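Side-chain contacts in hydrolase (Rhizobium meliloti, PDB 5HOE), which is a carbohydrate acetylesterase of the SGNH (GDSL-like) hydrolase family, assembles as an octamer and probably cleaves acetyl ester bonds: residues F114-T117 and P118-A122; S175-L178 and S179-K183; G126-V129 and G130-L133; D161-F164 and E165-G169. All blocks are in the same frame, centred on the assembly; numbering follows the deposited sequence.

Contact 1: residues F114-T117 and P118-A122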
ATOM      1  N   PHE A 114     -10.213  19.120   6.371  1.00 14.90           N
ATOM      2  CA  PHE A 114      -9.611  18.790   5.077  1.00 15.22           C
ATOM      3  C   PHE A 114      -8.557  19.806   4.614  1.00 18.05           C
ATOM      4  O   PHE A 114      -7.709  19.464   3.782  1.00 18.55           O
ATOM      5  CB  PHE A 114     -10.675  18.690   3.981  1.00 14.81           C
ATOM      6  CG  PHE A 114     -11.558  17.458   4.064  1.00 15.13           C
ATOM      7  CD1 PHE A 114     -11.015  16.185   4.140  1.00 14.74           C
ATOM      8  CD2 PHE A 114     -12.947  17.589   4.002  1.00 15.06           C
ATOM      9  CE1 PHE A 114     -11.841  15.080   4.181  1.00 15.15           C
ATOM     10  CE2 PHE A 114     -13.779  16.487   4.043  1.00 15.59           C
ATOM     11  CZ  PHE A 114     -13.246  15.235   4.124  1.00 15.87           C
ATOM     12  N   HIS A 115      -8.602  21.046   5.101  1.00 17.70           N
ATOM     13  CA  HIS A 115      -7.563  22.041   4.789  1.00 18.38           C
ATOM     14  C   HIS A 115      -7.334  22.186   3.284  1.00 18.28           C
ATOM     15  O   HIS A 115      -6.198  22.255   2.805  1.00 20.79           O
ATOM     16  CB  HIS A 115      -6.263  21.714   5.525  1.00 21.25           C
ATOM     17  CG  HIS A 115      -6.435  21.626   7.006  1.00 24.83           C
ATOM     18  ND1 HIS A 115      -6.506  22.743   7.810  1.00 27.35           N
ATOM     19  CD2 HIS A 115      -6.611  20.560   7.822  1.00 28.00           C
ATOM     20  CE1 HIS A 115      -6.691  22.366   9.065  1.00 30.28           C
ATOM     21  NE2 HIS A 115      -6.750  21.047   9.098  1.00 30.38           N
ATOM     22  N   ARG A 116      -8.426  22.255   2.529  1.00 17.10           N
ATOM     23  CA  ARG A 116      -8.352  22.378   1.077  1.00 17.58           C
ATOM     24  C   ARG A 116      -8.568  23.839   0.686  1.00 17.78           C
ATOM     25  O   ARG A 116      -9.384  24.536   1.288  1.00 20.00           O
ATOM     26  CB  ARG A 116      -9.415  21.486   0.407  1.00 21.43           C
ATOM     27  CG  ARG A 116      -9.245  21.291  -1.078  1.00 27.25           C
ATOM     28  CD  ARG A 116     -10.044  20.072  -1.598  1.00 29.64           C
ATOM     29  NE  ARG A 116      -9.191  18.926  -1.947  1.00 29.65           N
ATOM     30  CZ  ARG A 116      -9.560  17.957  -2.786  1.00 29.83           C
ATOM     31  NH1 ARG A 116     -10.769  18.001  -3.343  1.00 28.82           N
ATOM     32  NH2 ARG A 116      -8.739  16.944  -3.065  1.00 29.73           N
ATOM     33  N   THR A 117      -7.834  24.297  -0.331  1.00 16.51           N
ATOM     34  CA  THR A 117      -8.057  25.624  -0.885  1.00 16.41           C
ATOM     35  C   THR A 117      -9.231  25.573  -1.859  1.00 15.53           C
ATOM     36  O   THR A 117      -9.548  24.513  -2.399  1.00 15.27           O
ATOM     37  CB  THR A 117      -6.839  26.082  -1.690  1.00 18.73           C
ATOM     38  OG1 THR A 117      -6.681  25.226  -2.833  1.00 18.25           O
ATOM     39  CG2 THR A 117      -5.558  26.075  -0.853  1.00 19.44           C
ATOM     40  N   PRO A 118      -9.872  26.710  -2.126  1.00 15.92           N
ATOM     41  CA  PRO A 118     -10.940  26.723  -3.149  1.00 17.22           C
ATOM     42  C   PRO A 118     -10.511  26.160  -4.499  1.00 15.76           C
ATOM     43  O   PRO A 118     -11.275  25.400  -5.115  1.00 14.93           O
ATOM     44  CB  PRO A 118     -11.340  28.205  -3.215  1.00 17.97           C
ATOM     45  CG  PRO A 118     -11.041  28.699  -1.836  1.00 18.20           C
ATOM     46  CD  PRO A 118      -9.790  27.997  -1.413  1.00 17.34           C
ATOM     47  N   TYR A 119      -9.302  26.484  -4.967  1.00 15.30           N
ATOM     48  CA  TYR A 119      -8.861  25.944  -6.247  1.00 16.90           C
ATOM     49  C   TYR A 119      -8.770  24.426  -6.208  1.00 16.13           C
ATOM     50  O   TYR A 119      -9.184  23.755  -7.160  1.00 15.39           O
ATOM     51  CB  TYR A 119      -7.532  26.554  -6.703  1.00 17.77           C
ATOM     52  CG  TYR A 119      -7.251  26.163  -8.120  1.00 17.64           C
ATOM     53  CD1 TYR A 119      -7.848  26.838  -9.170  1.00 17.86           C
ATOM     54  CD2 TYR A 119      -6.452  25.061  -8.415  1.00 18.57           C
ATOM     55  CE1 TYR A 119      -7.630  26.459 -10.480  1.00 18.74           C
ATOM     56  CE2 TYR A 119      -6.242  24.666  -9.730  1.00 19.39           C
ATOM     57  CZ  TYR A 119      -6.827  25.372 -10.749  1.00 19.92           C
ATOM     58  OH  TYR A 119      -6.605  24.971 -12.046  1.00 22.28           O
ATOM     59  N   GLU A 120      -8.245  23.863  -5.110  1.00 16.02           N
ATOM     60  CA  GLU A 120      -8.176  22.407  -4.992  1.00 15.15           C
ATOM     61  C   GLU A 120      -9.563  21.765  -5.010  1.00 14.64           C
ATOM     62  O   GLU A 120      -9.714  20.645  -5.514  1.00 15.42           O
ATOM     63  CB  GLU A 120      -7.410  22.017  -3.724  1.00 15.16           C
ATOM     64  CG  GLU A 120      -5.903  22.301  -3.805  1.00 17.70           C
ATOM     65  CD  GLU A 120      -5.173  22.230  -2.461  1.00 21.96           C
ATOM     66  OE1 GLU A 120      -5.814  22.262  -1.388  1.00 21.90           O
ATOM     67  OE2 GLU A 120      -3.925  22.156  -2.491  1.00 26.87           O
ATOM     68  N   ILE A 121     -10.577  22.450  -4.471  1.00 15.22           N
ATOM     69  CA  ILE A 121     -11.941  21.930  -4.513  1.00 15.07           C
ATOM     70  C   ILE A 121     -12.448  21.913  -5.947  1.00 15.25           C
ATOM     71  O   ILE A 121     -13.001  20.913  -6.414  1.00 15.30           O
ATOM     72  CB  ILE A 121     -12.873  22.747  -3.601  1.00 14.15           C
ATOM     73  CG1 ILE A 121     -12.353  22.730  -2.152  1.00 13.75           C
ATOM     74  CG2 ILE A 121     -14.304  22.190  -3.723  1.00 14.40           C
ATOM     75  CD1 ILE A 121     -13.198  23.500  -1.122  1.00 15.57           C
ATOM     76  N   ALA A 122     -12.272  23.027  -6.660  1.00 13.94           N
ATOM     77  CA  ALA A 122     -12.666  23.087  -8.065  1.00 14.89           C
ATOM     78  C   ALA A 122     -11.883  22.080  -8.898  1.00 14.77           C
ATOM     79  O   ALA A 122     -12.434  21.480  -9.834  1.00 14.93           O
ATOM     80  CB  ALA A 122     -12.481  24.510  -8.580  1.00 15.20           C
TER
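Thr-117 and Glu-120 reach across the first turn of helix 118-133 to each other's backbone, their side chains set aslant rather than in line. The hydroxyl OG1 of Thr-117, placed between its own N and carbonyl carbon (chi1 65°), accepts from Glu-120 N at 3.1 Å. In return, Thr-117 N donates to Glu-120 OE1 at 3.1 Å along a nearly straight bond (170°), although it meets that oxygen from above the carboxylate plane. This reciprocal pair is a capping box, with Thr-117 as N-cap, and it satisfies amides at the start of the helix that have no preceding turn to bond to. The first regular backbone bond follows directly, Ile-121 N to Thr-117 O at 3.1 Å. Arg-116 crosses the same turn at a slant: its CG packs on Glu-120 CB at 3.3 Å and its CD on Ile-121 CG1 at 3.6 Å, while one guanidinium face passes over Glu-120 O. The guanidinium makes no contact with the Glu-120 carboxylate (Arg-116 NE to Glu-120 OE1 4.8 Å), its plane turned 58° from it, and forms its salt bridge with Asp-109. Glu-120 OE2 binds His-115 of a second subunit, joining the cap to the octamer interface. With an alanine in place of Glu-120, Thr-117 N would probably be left without its carboxylate acceptor and the neighbouring histidine without its partner.

Contact 2: residues S175-L178 and S179-K183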
ATOM      1  N   SER A 175     -16.681  28.383   0.340  1.00 15.95           N
ATOM      2  CA  SER A 175     -17.924  28.092  -0.368  1.00 14.07           C
ATOM      3  C   SER A 175     -18.337  29.254  -1.254  1.00 16.08           C
ATOM      4  O   SER A 175     -18.957  29.032  -2.292  1.00 17.68           O
ATOM      5  CB  SER A 175     -19.029  27.690   0.617  1.00 16.14           C
ATOM      6  OG  SER A 175     -19.581  28.786   1.329  1.00 16.76           O
ATOM      7  N   LYS A 176     -17.994  30.493  -0.860  1.00 17.93           N
ATOM      8  CA  LYS A 176     -18.311  31.673  -1.662  1.00 19.57           C
ATOM      9  C   LYS A 176     -17.507  31.732  -2.950  1.00 18.88           C
ATOM     10  O   LYS A 176     -17.946  32.344  -3.930  1.00 23.22           O
ATOM     11  CB  LYS A 176     -18.008  32.949  -0.869  1.00 24.77           C
ATOM     12  CG  LYS A 176     -19.107  33.406   0.025  1.00 30.73           C
ATOM     13  CD  LYS A 176     -18.645  34.598   0.855  1.00 37.34           C
ATOM     14  CE  LYS A 176     -18.062  35.738   0.033  1.00 40.71           C
ATOM     15  NZ  LYS A 176     -17.721  36.884   0.917  1.00 41.61           N
ATOM     16  N   GLU A 177     -16.317  31.155  -2.958  1.00 16.18           N
ATOM     17  CA  GLU A 177     -15.450  31.206  -4.125  1.00 16.08           C
ATOM     18  C   GLU A 177     -15.755  30.115  -5.142  1.00 15.32           C
ATOM     19  O   GLU A 177     -15.245  30.183  -6.263  1.00 16.77           O
ATOM     20  CB  GLU A 177     -13.983  31.093  -3.698  1.00 21.28           C
ATOM     21  CG  GLU A 177     -13.442  32.309  -2.955  1.00 23.97           C
ATOM     22  CD  GLU A 177     -11.987  32.145  -2.585  1.00 31.21           C
ATOM     23  OE1 GLU A 177     -11.193  31.672  -3.435  1.00 32.75           O
ATOM     24  OE2 GLU A 177     -11.640  32.480  -1.439  1.00 35.33           O
ATOM     25  N   LEU A 178     -16.571  29.111  -4.795  1.00 16.42           N
ATOM     26  CA  LEU A 178     -16.720  27.964  -5.693  1.00 16.80           C
ATOM     27  C   LEU A 178     -17.431  28.348  -6.986  1.00 17.45           C
ATOM     28  O   LEU A 178     -17.082  27.840  -8.059  1.00 18.45           O
ATOM     29  CB  LEU A 178     -17.446  26.817  -4.994  1.00 15.43           C
ATOM     30  CG  LEU A 178     -16.763  26.195  -3.769  1.00 16.67           C
ATOM     31  CD1 LEU A 178     -17.523  24.951  -3.315  1.00 16.64           C
ATOM     32  CD2 LEU A 178     -15.298  25.836  -4.021  1.00 19.71           C
ATOM     33  N   SER A 179     -18.430  29.238  -6.917  1.00 17.31           N
ATOM     34  CA  SER A 179     -19.159  29.597  -8.130  1.00 17.91           C
ATOM     35  C   SER A 179     -18.219  30.104  -9.221  1.00 16.48           C
ATOM     36  O   SER A 179     -18.259  29.622 -10.362  1.00 17.27           O
ATOM     37  CB  SER A 179     -20.247  30.617  -7.837  1.00 20.50           C
ATOM     38  OG  SER A 179     -20.951  30.879  -9.032  1.00 23.44           O
ATOM     39  N   GLY A 180     -17.392  31.104  -8.900  1.00 17.05           N
ATOM     40  CA  GLY A 180     -16.484  31.646  -9.902  1.00 15.53           C
ATOM     41  C   GLY A 180     -15.493  30.625 -10.432  1.00 16.20           C
ATOM     42  O   GLY A 180     -15.222  30.571 -11.637  1.00 17.13           O
ATOM     43  N   LEU A 181     -14.930  29.807  -9.541  1.00 16.27           N
ATOM     44  CA  LEU A 181     -13.955  28.812  -9.964  1.00 16.21           C
ATOM     45  C   LEU A 181     -14.606  27.698 -10.769  1.00 15.49           C
ATOM     46  O   LEU A 181     -14.008  27.212 -11.739  1.00 15.95           O
ATOM     47  CB  LEU A 181     -13.234  28.238  -8.746  1.00 16.50           C
ATOM     48  CG  LEU A 181     -12.302  29.230  -8.046  1.00 18.77           C
ATOM     49  CD1 LEU A 181     -11.866  28.738  -6.654  1.00 20.60           C
ATOM     50  CD2 LEU A 181     -11.109  29.483  -8.924  1.00 22.40           C
ATOM     51  N   TYR A 182     -15.825  27.274 -10.387  1.00 15.63           N
ATOM     52  CA  TYR A 182     -16.509  26.246 -11.174  1.00 15.33           C
ATOM     53  C   TYR A 182     -16.891  26.763 -12.556  1.00 15.96           C
ATOM     54  O   TYR A 182     -16.897  25.996 -13.524  1.00 16.12           O
ATOM     55  CB  TYR A 182     -17.773  25.734 -10.463  1.00 14.18           C
ATOM     56  CG  TYR A 182     -17.570  24.810  -9.274  1.00 12.43           C
ATOM     57  CD1 TYR A 182     -16.343  24.705  -8.622  1.00 14.08           C
ATOM     58  CD2 TYR A 182     -18.620  24.020  -8.818  1.00 13.70           C
ATOM     59  CE1 TYR A 182     -16.186  23.846  -7.525  1.00 13.41           C
ATOM     60  CE2 TYR A 182     -18.469  23.170  -7.729  1.00 12.65           C
ATOM     61  CZ  TYR A 182     -17.254  23.096  -7.084  1.00 12.77           C
ATOM     62  OH  TYR A 182     -17.136  22.223  -6.020  1.00 12.67           O
ATOM     63  N   LYS A 183     -17.230  28.048 -12.662  1.00 13.67           N
ATOM     64  CA  LYS A 183     -17.537  28.626 -13.972  1.00 14.96           C
ATOM     65  C   LYS A 183     -16.295  28.594 -14.857  1.00 15.64           C
ATOM     66  O   LYS A 183     -16.361  28.217 -16.032  1.00 17.85           O
ATOM     67  CB  LYS A 183     -18.023  30.073 -13.806  1.00 15.96           C
ATOM     68  CG  LYS A 183     -18.326  30.802 -15.127  1.00 23.02           C
ATOM     69  CD  LYS A 183     -19.579  30.306 -15.757  1.00 30.29           C
ATOM     70  CE  LYS A 183     -19.791  30.924 -17.139  1.00 33.69           C
ATOM     71  NZ  LYS A 183     -20.923  30.267 -17.842  1.00 34.39           N
TER
HETATM   72  O   HOH W   1     -19.965  30.103  -4.664  1.00 24.50           O
HETATM   73  O   HOH W   2     -17.593  32.823  -6.621  1.00 20.65           O
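Leu-178 and Tyr-182, one turn apart on helix 171-189, supply the apolar part of this contact. Their side chains run side by side and point the same way; CG of Tyr-182 is anti to its carbonyl carbon (chi1 -74°), which lays the ring alongside the leucine. Leu-178 CB sits over one face of the tyrosine ring in a CH-pi contact, 4.3 Å from the ring centroid and 17° off its normal. Farther out, Leu-178 CD1 comes within 3.9 Å of Tyr-182 OH, whose hydrogen bond goes to Leu-105 O. Ile-121 and Met-125 of helix 118-133 also pack against this ring.

Backbone bonding is uneven. Tyr-182 N binds Leu-178 O at 2.7 Å, but Leu-181 N reaches Glu-177 O only weakly, at 3.3 Å, and the helix is kinked where Ser-179 N and Gly-180 N lack bonds to the preceding turn.

Water replaces what the kink removes. One molecule accepts from Ser-179 N at 2.9 Å and donates to Ser-175 O, with a weak second bond to Lys-176 O; another accepts from Gly-180 N at 2.9 Å and donates to Lys-176 O. The chemistry implies a helix that keeps a close Leu-178/Tyr-182 turn through the kink, with water bridging the carbonyls and amides that the kink separates.

Contact 3: residues G126-V129 and G130-L133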
ATOM      1  N   GLY A 126     -13.062  19.058 -11.171  1.00 13.45           N
ATOM      2  CA  GLY A 126     -12.502  18.777 -12.481  1.00 14.74           C
ATOM      3  C   GLY A 126     -12.193  17.307 -12.670  1.00 15.19           C
ATOM      4  O   GLY A 126     -12.366  16.768 -13.765  1.00 16.25           O
ATOM      5  N   LYS A 127     -11.721  16.641 -11.607  1.00 14.90           N
ATOM      6  CA  LYS A 127     -11.500  15.200 -11.670  1.00 13.26           C
ATOM      7  C   LYS A 127     -12.794  14.476 -12.022  1.00 13.88           C
ATOM      8  O   LYS A 127     -12.797  13.559 -12.858  1.00 13.69           O
ATOM      9  CB  LYS A 127     -10.948  14.695 -10.328  1.00 13.83           C
ATOM     10  CG  LYS A 127     -10.603  13.232 -10.323  1.00 13.80           C
ATOM     11  CD  LYS A 127     -10.092  12.780  -8.984  1.00 13.91           C
ATOM     12  CE  LYS A 127      -9.677  11.318  -9.028  1.00 15.87           C
ATOM     13  NZ  LYS A 127      -9.267  10.791  -7.683  1.00 17.98           N
ATOM     14  N   LEU A 128     -13.904  14.869 -11.390  1.00 14.21           N
ATOM     15  CA  LEU A 128     -15.179  14.216 -11.663  1.00 13.41           C
ATOM     16  C   LEU A 128     -15.640  14.492 -13.090  1.00 14.32           C
ATOM     17  O   LEU A 128     -16.125  13.590 -13.772  1.00 14.93           O
ATOM     18  CB  LEU A 128     -16.239  14.669 -10.649  1.00 14.53           C
ATOM     19  CG  LEU A 128     -15.936  14.427  -9.173  1.00 13.58           C
ATOM     20  CD1 LEU A 128     -17.006  15.058  -8.286  1.00 14.68           C
ATOM     21  CD2 LEU A 128     -15.793  12.930  -8.936  1.00 14.07           C
ATOM     22  N   VAL A 129     -15.476  15.725 -13.562  1.00 13.65           N
ATOM     23  CA  VAL A 129     -15.865  16.049 -14.928  1.00 14.45           C
ATOM     24  C   VAL A 129     -15.098  15.172 -15.912  1.00 14.82           C
ATOM     25  O   VAL A 129     -15.670  14.619 -16.864  1.00 15.96           O
ATOM     26  CB  VAL A 129     -15.656  17.550 -15.207  1.00 16.00           C
ATOM     27  CG1 VAL A 129     -15.944  17.891 -16.691  1.00 15.97           C
ATOM     28  CG2 VAL A 129     -16.539  18.400 -14.326  1.00 16.13           C
ATOM     29  N   GLY A 130     -13.792  15.024 -15.686  1.00 15.28           N
ATOM     30  CA  GLY A 130     -12.979  14.167 -16.531  1.00 14.20           C
ATOM     31  C   GLY A 130     -13.427  12.715 -16.522  1.00 14.52           C
ATOM     32  O   GLY A 130     -13.345  12.033 -17.542  1.00 17.59           O
ATOM     33  N   GLN A 131     -13.874  12.209 -15.366  1.00 14.14           N
ATOM     34  CA  GLN A 131     -14.361  10.834 -15.300  1.00 14.26           C
ATOM     35  C   GLN A 131     -15.600  10.653 -16.168  1.00 15.19           C
ATOM     36  O   GLN A 131     -15.783   9.599 -16.778  1.00 16.25           O
ATOM     37  CB  GLN A 131     -14.669  10.442 -13.849  1.00 14.40           C
ATOM     38  CG  GLN A 131     -13.432  10.217 -13.015  1.00 13.53           C
ATOM     39  CD  GLN A 131     -13.703   9.988 -11.561  1.00 13.94           C
ATOM     40  OE1 GLN A 131     -14.743  10.379 -11.040  1.00 15.35           O
ATOM     41  NE2 GLN A 131     -12.749   9.357 -10.883  1.00 14.50           N
ATOM     42  N   VAL A 132     -16.462  11.665 -16.237  1.00 15.01           N
ATOM     43  CA  VAL A 132     -17.610  11.569 -17.137  1.00 16.16           C
ATOM     44  C   VAL A 132     -17.161  11.636 -18.590  1.00 17.14           C
ATOM     45  O   VAL A 132     -17.591  10.838 -19.432  1.00 18.30           O
ATOM     46  CB  VAL A 132     -18.659  12.650 -16.820  1.00 15.60           C
ATOM     47  CG1 VAL A 132     -19.834  12.488 -17.737  1.00 16.70           C
ATOM     48  CG2 VAL A 132     -19.095  12.575 -15.374  1.00 15.07           C
ATOM     49  N   LEU A 133     -16.302  12.597 -18.914  1.00 17.30           N
ATOM     50  CA  LEU A 133     -15.925  12.796 -20.307  1.00 18.17           C
ATOM     51  C   LEU A 133     -15.159  11.614 -20.886  1.00 19.36           C
ATOM     52  O   LEU A 133     -15.151  11.443 -22.116  1.00 19.78           O
ATOM     53  CB  LEU A 133     -15.093  14.064 -20.438  1.00 19.80           C
ATOM     54  CG  LEU A 133     -15.843  15.349 -20.075  1.00 21.50           C
ATOM     55  CD1 LEU A 133     -14.918  16.545 -20.190  1.00 21.67           C
ATOM     56  CD2 LEU A 133     -17.073  15.542 -20.959  1.00 21.95           C
TER
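Lys-127, Leu-128 and Gln-131 meet on one side of helix 118-133, while Val-129 and Leu-133 meet on another. The apolar pair runs side by side, Val-129 CG1 touching Leu-133 CD1 at 3.9 Å. With CG1 anti to the valine's N (chi1 175°), that methyl is the branch turned to the leucine. Both residues also pack on Val-148 of strand 147-152 and on Met-189 of helix 171-189.

The backbone bonds are those of a regular alpha-helix in its last turns, laid against the parallel sheet of the SGNH fold. Of the four, the first joins Gly-130 N to Gly-126 O at 3.0 Å and the last Leu-133 N to Val-129 O at 2.9 Å; only the last lies in the carbonyl plane, the other three being tilted by 18 to 25°.

The polar group is the Gln-131 amide. Gln-131 CG lies 3.4 Å from Lys-127 O, and the extended chain beyond carries Gln-131 NE2 to 4.1 Å from Lys-127 CE. On the other branch, Gln-131 OE1 is 3.5 Å from the methyl Leu-128 CD2. NE2 donates to Ser-85 O and Lys-127 NZ bonds to Ser-85 OG, so both chains converge on the start of helix 84-95. Gln-131 OE1, by contrast, is buried with no polar partner in the model. An alanine in place of Gln-131 would probably cost Ser-85 O its amide donor and open a gap beside Leu-128 CD2.

Contact 4: residues D161-F164 and E165-G169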
ATOM      1  N   ASP A 161     -25.296  25.275  15.602  1.00 18.02           N
ATOM      2  CA  ASP A 161     -24.791  24.165  16.403  1.00 18.74           C
ATOM      3  C   ASP A 161     -23.269  24.214  16.490  1.00 17.89           C
ATOM      4  O   ASP A 161     -22.604  24.245  15.451  1.00 17.42           O
ATOM      5  CB  ASP A 161     -25.211  22.845  15.758  1.00 21.68           C
ATOM      6  CG  ASP A 161     -24.688  21.648  16.511  1.00 26.82           C
ATOM      7  OD1 ASP A 161     -25.261  21.310  17.557  1.00 30.93           O
ATOM      8  OD2 ASP A 161     -23.696  21.061  16.070  1.00 27.72           O
ATOM      9  N   PRO A 162     -22.677  24.167  17.695  1.00 18.63           N
ATOM     10  CA  PRO A 162     -21.212  24.284  17.777  1.00 19.24           C
ATOM     11  C   PRO A 162     -20.456  23.167  17.089  1.00 17.67           C
ATOM     12  O   PRO A 162     -19.327  23.403  16.625  1.00 19.97           O
ATOM     13  CB  PRO A 162     -20.930  24.295  19.285  1.00 18.88           C
ATOM     14  CG  PRO A 162     -22.137  23.776  19.906  1.00 22.08           C
ATOM     15  CD  PRO A 162     -23.272  24.215  19.039  1.00 19.48           C
ATOM     16  N   TRP A 163     -21.009  21.949  17.017  1.00 16.34           N
ATOM     17  CA  TRP A 163     -20.271  20.892  16.325  1.00 14.38           C
ATOM     18  C   TRP A 163     -20.217  21.151  14.823  1.00 14.81           C
ATOM     19  O   TRP A 163     -19.160  20.985  14.199  1.00 15.19           O
ATOM     20  CB  TRP A 163     -20.852  19.508  16.620  1.00 16.42           C
ATOM     21  CG  TRP A 163     -19.990  18.413  16.068  1.00 14.74           C
ATOM     22  CD1 TRP A 163     -20.303  17.548  15.065  1.00 16.42           C
ATOM     23  CD2 TRP A 163     -18.647  18.088  16.476  1.00 14.91           C
ATOM     24  NE1 TRP A 163     -19.242  16.697  14.823  1.00 16.28           N
ATOM     25  CE2 TRP A 163     -18.218  17.008  15.682  1.00 16.16           C
ATOM     26  CE3 TRP A 163     -17.768  18.612  17.435  1.00 13.12           C
ATOM     27  CZ2 TRP A 163     -16.947  16.450  15.805  1.00 14.64           C
ATOM     28  CZ3 TRP A 163     -16.512  18.043  17.572  1.00 14.95           C
ATOM     29  CH2 TRP A 163     -16.116  16.957  16.768  1.00 15.39           C
ATOM     30  N   PHE A 164     -21.337  21.553  14.220  1.00 14.29           N
ATOM     31  CA  PHE A 164     -21.308  21.946  12.815  1.00 14.43           C
ATOM     32  C   PHE A 164     -20.422  23.167  12.587  1.00 14.49           C
ATOM     33  O   PHE A 164     -19.718  23.237  11.578  1.00 14.75           O
ATOM     34  CB  PHE A 164     -22.717  22.232  12.288  1.00 15.23           C
ATOM     35  CG  PHE A 164     -23.471  21.016  11.740  1.00 15.69           C
ATOM     36  CD1 PHE A 164     -22.823  20.000  11.028  1.00 17.08           C
ATOM     37  CD2 PHE A 164     -24.849  20.925  11.902  1.00 16.74           C
ATOM     38  CE1 PHE A 164     -23.545  18.927  10.510  1.00 17.37           C
ATOM     39  CE2 PHE A 164     -25.555  19.859  11.411  1.00 18.32           C
ATOM     40  CZ  PHE A 164     -24.919  18.858  10.714  1.00 17.92           C
ATOM     41  N   GLU A 165     -20.463  24.161  13.494  1.00 14.81           N
ATOM     42  CA  GLU A 165     -19.588  25.316  13.332  1.00 16.88           C
ATOM     43  C   GLU A 165     -18.118  24.904  13.290  1.00 15.62           C
ATOM     44  O   GLU A 165     -17.344  25.392  12.449  1.00 17.91           O
ATOM     45  CB  GLU A 165     -19.829  26.341  14.442  1.00 22.18           C
ATOM     46  CG  GLU A 165     -18.978  27.558  14.248  1.00 27.99           C
ATOM     47  CD  GLU A 165     -19.486  28.786  14.966  1.00 33.24           C
ATOM     48  OE1 GLU A 165     -20.499  28.710  15.709  1.00 35.53           O
ATOM     49  OE2 GLU A 165     -18.851  29.846  14.774  1.00 36.34           O
ATOM     50  N   GLY A 166     -17.705  24.012  14.192  1.00 15.04           N
ATOM     51  CA  GLY A 166     -16.342  23.503  14.135  1.00 15.51           C
ATOM     52  C   GLY A 166     -16.078  22.705  12.872  1.00 14.98           C
ATOM     53  O   GLY A 166     -15.012  22.813  12.263  1.00 14.92           O
ATOM     54  N   MET A 167     -17.053  21.903  12.462  1.00 14.35           N
ATOM     55  CA  MET A 167     -16.902  21.063  11.279  1.00 12.79           C
ATOM     56  C   MET A 167     -16.603  21.895  10.043  1.00 14.15           C
ATOM     57  O   MET A 167     -15.819  21.478   9.187  1.00 14.93           O
ATOM     58  CB  MET A 167     -18.192  20.268  11.061  1.00 14.34           C
ATOM     59  CG  MET A 167     -18.070  19.161  10.071  1.00 15.61           C
ATOM     60  SD  MET A 167     -19.642  18.295   9.801  1.00 17.92           S
ATOM     61  CE  MET A 167     -19.940  17.601  11.440  1.00 17.54           C
ATOM     62  N   PHE A 168     -17.220  23.080   9.937  1.00 14.68           N
ATOM     63  CA  PHE A 168     -17.080  23.947   8.770  1.00 14.53           C
ATOM     64  C   PHE A 168     -16.235  25.196   9.030  1.00 16.73           C
ATOM     65  O   PHE A 168     -16.280  26.150   8.238  1.00 16.86           O
ATOM     66  CB  PHE A 168     -18.456  24.298   8.195  1.00 14.56           C
ATOM     67  CG  PHE A 168     -19.086  23.149   7.457  1.00 12.95           C
ATOM     68  CD1 PHE A 168     -18.750  22.895   6.137  1.00 14.88           C
ATOM     69  CD2 PHE A 168     -20.011  22.321   8.073  1.00 13.39           C
ATOM     70  CE1 PHE A 168     -19.297  21.833   5.472  1.00 14.77           C
ATOM     71  CE2 PHE A 168     -20.567  21.257   7.386  1.00 15.17           C
ATOM     72  CZ  PHE A 168     -20.227  21.028   6.084  1.00 16.73           C
ATOM     73  N   GLY A 169     -15.418  25.184  10.074  1.00 16.03           N
ATOM     74  CA  GLY A 169     -14.498  26.287  10.326  1.00 18.45           C
ATOM     75  C   GLY A 169     -13.660  26.653   9.121  1.00 19.17           C
ATOM     76  O   GLY A 169     -13.015  25.790   8.526  1.00 17.54           O
TER
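Glu-165 N to Asp-161 O, at 2.9 Å, begins a run of four successive backbone bonds that makes helix 162-167 a short alpha-helix, the last from Phe-168 N to Phe-164 O at 3.0 Å, Phe-168 being the first residue to leave helical geometry. Asp-161 is its N-cap: OD2 accepts from Phe-164 N at 3.0 Å through the anti lone pair, so the carboxylate takes up an amide of the first turn.

Met-167 links the two aromatic side chains, in a Met-aromatic arrangement with Phe-164. It runs beside Phe-164 and points the same way, its SD lying in the plane of the phenyl ring at the edge, 5.0 Å from the centroid. Against Trp-163 it crosses at about a right angle. The thioether bends at its last torsion (chi3 -64°), which swings CE between the two aromatic residues, to 3.8 Å from Phe-164 CD1 and obliquely against the indole.

Both rings also meet another chain. Trp-163 meets Tyr-119 and Phe-188 of a neighbouring subunit, and Phe-164 packs edge-to-face with the same Phe-188, so the helix is part of the octamer interface. Within its own subunit Phe-164 touches the Ser-25, His-209, Asp-206 group, which is consistent with the catalytic triad of SGNH hydrolases. The methyl CE of Met-167 comes to 3.6 Å from both CD1 and NE1 of Trp-163.

Contacts 1 and 3 share helix 118-133, occupying its first and last turns, their centres about 17 Å apart. Contact 2 lies against contact 1, centres about 11 Å apart, with Pro-118 CB 3.5 Å from Leu-181 CD1 and Ile-121 CG2 3.6 Å from Tyr-182 OH. Contact 4 touches none of the others in its own chain, its nearest atoms about 7 Å from contacts 1 and 2 and about 16 Å from contact 3, yet its Trp-163 and Met-167 pack on Tyr-119 of a neighbouring subunit, joining it to another copy of contact 1. It is also contact 4 that touches the probable catalytic triad, through Phe-164, and the side chain of Phe-168 lies about 5 Å from a bound phosphate, probably from the crystallisation liquor.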